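PDB 5UUJ: AlkZ from Streptomyces sahachiroi, which belongs to the AlkZ-like family of DNA glycosylases, proteins built around helix-turn-helix-type domains. Local coordinates for residues A[128-140]-A[179-192]. Residues are numbered along the deposited sequence; the frame is centred on the assembly and turned at random.
Sequences AGILDGVVLTRDE and PNRGNKITFTLPAS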
loop_
_atom_site.group_PDB
_atom_site.type_symbol
_atom_site.label_atom_id
_atom_site.label_comp_id
_atom_site.label_asym_id
_atom_site.label_seq_id
_atom_site.Cartn_x
_atom_site.Cartn_y
_atom_site.Cartn_z
ATOM N N ALA A 128 24.377 -4.070 3.162
ATOM C CA ALA A 128 24.090 -3.891 4.579
ATOM C C ALA A 128 25.273 -3.239 5.292
ATOM O O ALA A 128 25.091 -2.383 6.157
ATOM C CB ALA A 128 23.749 -5.224 5.228
ATOM N N GLY A 129 26.484 -3.643 4.918
ATOM C CA GLY A 129 27.689 -3.102 5.525
ATOM C C GLY A 129 27.983 -1.682 5.077
ATOM O O GLY A 129 28.378 -0.834 5.878
ATOM N N ILE A 130 27.783 -1.422 3.791
ATOM C CA ILE A 130 28.049 -0.107 3.224
ATOM C C ILE A 130 27.100 0.946 3.795
ATOM O O ILE A 130 27.514 2.070 4.077
ATOM C CB ILE A 130 27.933 -0.145 1.683
ATOM C CG1 ILE A 130 29.076 -0.979 1.096
ATOM C CG2 ILE A 130 27.976 1.259 1.082
ATOM C CD1 ILE A 130 28.832 -1.443 -0.326
ATOM N N LEU A 131 25.836 0.577 3.980
ATOM C CA LEU A 131 24.808 1.542 4.365
ATOM C C LEU A 131 24.612 1.670 5.879
ATOM O O LEU A 131 23.798 2.473 6.332
ATOM C CB LEU A 131 23.474 1.168 3.717
ATOM C CG LEU A 131 23.410 1.233 2.189
ATOM C CD1 LEU A 131 21.998 0.930 1.725
ATOM C CD2 LEU A 131 23.868 2.586 1.659
ATOM N N ASP A 132 25.351 0.890 6.657
ATOM C CA ASP A 132 25.232 0.950 8.109
ATOM C C ASP A 132 25.654 2.330 8.612
ATOM O O ASP A 132 26.844 2.637 8.677
ATOM C CB ASP A 132 26.080 -0.141 8.767
ATOM C CG ASP A 132 25.803 -0.284 10.253
ATOM O OD1 ASP A 132 26.093 -1.364 10.807
ATOM O OD2 ASP A 132 25.296 0.673 10.870
ATOM N N GLY A 133 24.670 3.154 8.962
ATOM C CA GLY A 133 24.931 4.485 9.481
ATOM C C GLY A 133 25.447 5.423 8.408
ATOM O O GLY A 133 26.112 6.420 8.705
ATOM N N VAL A 134 25.131 5.096 7.157
ATOM C CA VAL A 134 25.611 5.843 6.000
ATOM C C VAL A 134 24.473 6.071 5.008
ATOM O O VAL A 134 23.662 5.178 4.764
ATOM C CB VAL A 134 26.765 5.103 5.295
ATOM C CG1 VAL A 134 27.280 5.906 4.109
ATOM C CG2 VAL A 134 27.893 4.824 6.276
ATOM N N VAL A 135 24.430 7.272 4.437
ATOM C CA VAL A 135 23.399 7.651 3.478
ATOM C C VAL A 135 24.027 7.911 2.109
ATOM O O VAL A 135 24.904 8.762 1.976
ATOM C CB VAL A 135 22.636 8.907 3.953
ATOM C CG1 VAL A 135 21.546 9.286 2.962
ATOM C CG2 VAL A 135 22.036 8.670 5.329
ATOM N N LEU A 136 23.571 7.176 1.097
ATOM C CA LEU A 136 24.141 7.264 -0.247
ATOM C C LEU A 136 23.067 7.327 -1.322
ATOM O O LEU A 136 22.010 6.709 -1.196
ATOM C CB LEU A 136 25.051 6.065 -0.528
ATOM C CG LEU A 136 26.255 5.838 0.383
ATOM C CD1 LEU A 136 26.937 4.529 0.016
ATOM C CD2 LEU A 136 27.235 6.993 0.292
ATOM N N THR A 137 23.352 8.067 -2.388
ATOM C CA THR A 137 22.512 8.035 -3.578
ATOM C C THR A 137 22.678 6.679 -4.258
ATOM O O THR A 137 23.529 5.882 -3.861
ATOM C CB THR A 137 22.875 9.156 -4.571
ATOM O OG1 THR A 137 24.202 8.946 -5.070
ATOM C CG2 THR A 137 22.802 10.519 -3.900
ATOM N N ARG A 138 21.865 6.415 -5.275
ATOM C CA ARG A 138 21.993 5.182 -6.043
ATOM C C ARG A 138 23.386 5.079 -6.652
ATOM O O ARG A 138 24.066 4.065 -6.503
ATOM C CB ARG A 138 20.933 5.118 -7.142
ATOM C CG ARG A 138 21.109 3.958 -8.116
ATOM C CD ARG A 138 20.051 3.989 -9.208
ATOM N NE ARG A 138 20.066 5.259 -9.937
ATOM C CZ ARG A 138 20.773 5.497 -11.040
ATOM N NH1 ARG A 138 21.535 4.550 -11.577
ATOM N NH2 ARG A 138 20.714 6.690 -11.615
ATOM N N ASP A 139 23.805 6.139 -7.336
ATOM C CA ASP A 139 25.094 6.153 -8.013
ATOM C C ASP A 139 26.249 5.993 -7.031
ATOM O O ASP A 139 27.220 5.295 -7.316
ATOM C CB ASP A 139 25.262 7.449 -8.807
ATOM C CG ASP A 139 24.312 7.536 -9.988
ATOM O OD1 ASP A 139 24.046 6.490 -10.621
ATOM O OD2 ASP A 139 23.836 8.653 -10.285
ATOM N N GLU A 140 26.141 6.638 -5.875
ATOM C CA GLU A 140 27.172 6.530 -4.852
ATOM C C GLU A 140 27.265 5.102 -4.320
ATOM O O GLU A 140 28.363 4.586 -4.105
ATOM C CB GLU A 140 26.897 7.506 -3.707
ATOM C CG GLU A 140 27.221 8.951 -4.047
ATOM C CD GLU A 140 26.900 9.911 -2.915
ATOM O OE1 GLU A 140 26.120 9.537 -2.014
ATOM O OE2 GLU A 140 27.434 11.040 -2.925
ATOM N N PRO A 179 16.934 10.203 4.111
ATOM C CA PRO A 179 16.408 11.534 3.801
ATOM C C PRO A 179 16.834 11.954 2.402
ATOM O O PRO A 179 17.963 11.664 2.010
ATOM C CB PRO A 179 17.046 12.433 4.870
ATOM C CG PRO A 179 17.561 11.490 5.928
ATOM C CD PRO A 179 17.911 10.234 5.210
ATOM N N ASN A 180 15.951 12.604 1.652
ATOM C CA ASN A 180 16.322 13.088 0.330
ATOM C C ASN A 180 17.440 14.111 0.434
ATOM O O ASN A 180 17.421 14.974 1.311
ATOM C CB ASN A 180 15.121 13.702 -0.392
ATOM C CG ASN A 180 14.068 12.675 -0.758
ATOM O OD1 ASN A 180 14.332 11.473 -0.783
ATOM N ND2 ASN A 180 12.863 13.149 -1.052
ATOM N N ARG A 181 18.424 13.991 -0.450
ATOM C CA ARG A 181 19.464 15.001 -0.585
ATOM C C ARG A 181 19.051 15.938 -1.712
ATOM O O ARG A 181 19.260 15.640 -2.887
ATOM C CB ARG A 181 20.822 14.362 -0.870
ATOM C CG ARG A 181 21.992 15.325 -0.769
ATOM C CD ARG A 181 23.269 14.682 -1.272
ATOM N NE ARG A 181 23.567 13.435 -0.573
ATOM C CZ ARG A 181 24.424 12.516 -1.010
ATOM N NH1 ARG A 181 25.072 12.693 -2.156
ATOM N NH2 ARG A 181 24.629 11.413 -0.303
ATOM N N GLY A 182 18.448 17.063 -1.347
ATOM C CA GLY A 182 17.825 17.931 -2.324
ATOM C C GLY A 182 16.697 17.186 -3.011
ATOM O O GLY A 182 15.722 16.792 -2.368
ATOM N N ASN A 183 16.841 16.976 -4.316
ATOM C CA ASN A 183 15.834 16.268 -5.103
ATOM C C ASN A 183 16.197 14.806 -5.352
ATOM O O ASN A 183 15.382 14.036 -5.859
ATOM C CB ASN A 183 15.624 16.980 -6.438
ATOM C CG ASN A 183 15.040 18.370 -6.270
ATOM O OD1 ASN A 183 14.322 18.644 -5.305
ATOM N ND2 ASN A 183 15.346 19.256 -7.209
ATOM N N LYS A 184 17.419 14.428 -4.992
ATOM C CA LYS A 184 17.885 13.061 -5.193
ATOM C C LYS A 184 17.434 12.130 -4.069
ATOM O O LYS A 184 17.344 12.532 -2.908
ATOM C CB LYS A 184 19.411 13.032 -5.311
ATOM C CG LYS A 184 19.941 13.621 -6.611
ATOM C CD LYS A 184 21.460 13.654 -6.637
ATOM C CE LYS A 184 21.983 14.172 -7.967
ATOM N NZ LYS A 184 23.466 14.304 -7.970
ATOM N N ILE A 185 17.148 10.884 -4.432
ATOM C CA ILE A 185 16.813 9.847 -3.464
ATOM C C ILE A 185 18.088 9.235 -2.896
ATOM O O ILE A 185 19.081 9.083 -3.608
ATOM C CB ILE A 185 15.942 8.747 -4.105
ATOM C CG1 ILE A 185 14.556 9.302 -4.425
ATOM C CG2 ILE A 185 15.808 7.537 -3.179
ATOM C CD1 ILE A 185 13.736 8.413 -5.334
ATOM N N THR A 186 18.049 8.892 -1.611
ATOM C CA THR A 186 19.172 8.245 -0.941
ATOM C C THR A 186 18.743 6.913 -0.346
ATOM O O THR A 186 17.553 6.670 -0.143
ATOM C CB THR A 186 19.748 9.113 0.189
ATOM O OG1 THR A 186 18.773 9.260 1.228
ATOM C CG2 THR A 186 20.156 10.483 -0.331
ATOM N N PHE A 187 19.726 6.064 -0.060
ATOM C CA PHE A 187 19.485 4.764 0.554
ATOM C C PHE A 187 20.265 4.649 1.857
ATOM O O PHE A 187 21.331 5.247 2.003
ATOM C CB PHE A 187 19.891 3.631 -0.391
ATOM C CG PHE A 187 19.099 3.584 -1.663
ATOM C CD1 PHE A 187 17.888 2.918 -1.715
ATOM C CD2 PHE A 187 19.566 4.203 -2.810
ATOM C CE1 PHE A 187 17.157 2.870 -2.884
ATOM C CE2 PHE A 187 18.837 4.158 -3.983
ATOM C CZ PHE A 187 17.630 3.490 -4.017
ATOM N N THR A 188 19.736 3.876 2.802
ATOM C CA THR A 188 20.449 3.611 4.043
ATOM C C THR A 188 19.952 2.317 4.693
ATOM O O THR A 188 18.982 1.713 4.234
ATOM C CB THR A 188 20.309 4.792 5.037
ATOM O OG1 THR A 188 21.303 4.678 6.061
ATOM C CG2 THR A 188 18.917 4.836 5.665
ATOM N N LEU A 189 20.640 1.894 5.749
ATOM C CA LEU A 189 20.284 0.679 6.478
ATOM C C LEU A 189 19.159 0.965 7.478
ATOM O O LEU A 189 19.297 1.857 8.320
ATOM C CB LEU A 189 21.508 0.124 7.209
ATOM C CG LEU A 189 21.344 -1.226 7.905
ATOM C CD1 LEU A 189 21.265 -2.350 6.879
ATOM C CD2 LEU A 189 22.484 -1.462 8.876
ATOM N N PRO A 190 18.039 0.220 7.388
ATOM C CA PRO A 190 16.926 0.412 8.327
ATOM C C PRO A 190 17.346 0.339 9.798
ATOM O O PRO A 190 16.879 1.134 10.617
ATOM C CB PRO A 190 15.976 -0.737 7.975
ATOM C CG PRO A 190 16.235 -0.995 6.530
ATOM C CD PRO A 190 17.699 -0.753 6.331
ATOM N N ALA A 191 18.232 -0.598 10.119
ATOM C CA ALA A 191 18.679 -0.785 11.496
ATOM C C ALA A 191 19.363 0.465 12.054
ATOM O O ALA A 191 19.111 0.853 13.191
ATOM C CB ALA A 191 19.618 -1.978 11.583
ATOM N N SER A 192 20.218 1.101 11.257
ATOM C CA SER A 192 20.967 2.259 11.736
ATOM C C SER A 192 20.110 3.526 11.757
ATOM O O SER A 192 20.320 4.407 12.589
ATOM C CB SER A 192 22.219 2.489 10.877
ATOM O OG SER A 192 21.887 2.916 9.567
HETATM O O HOH W 1 24.807 11.403 -6.563
#
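Arg-181 and Glu-140 meet end-on beside the edge strand of a winged-helix-like arrangement, in which strand 136-137 pairs antiparallel with 186-188, with 186-188 flanked on its other edge by 176-177, in keeping with the helix-turn-helix ancestry of the family. NH1 and NH2 of Arg-181 each take one oxygen of Glu-140, with the carboxylate turned 48° from the guanidinium plane; NH2 reaches OE1 on its syn side at 2.9 Å. A bend at chi3 (-56°) turns the guanidinium toward the carboxylate, and CG2 of Thr-137 lies over one face, toward the rim. The capping box of Thr-137 and Glu-140 shows how a helix start can position a salt bridge: Thr-137 N also donates to OE1, on the anti side, while Thr-137 OG1 accepts from Glu-140 N.

Between the strands, Leu-136 and Phe-187 exchange two backbone hydrogen bonds and send their side chains to the same face. The Phe-187 ring turns its edge to Arg-138, Phe-187 CE2 lying 3.9 Å from Arg-138 CA, and meets Trp-162 nearly perpendicularly.

Farther along, Leu-131 CB packs on CB of Leu-189, and CD2 of the same leucine touches Asp-132 CA. Leu-131 O takes two N-H groups, Leu-189 N from one side of its carbonyl plane and Val-134 N from the other. Thr-188 OG1, anti to its own nitrogen (chi1 -164°), donates to Val-134 O at 2.7 Å from above the carbonyl plane.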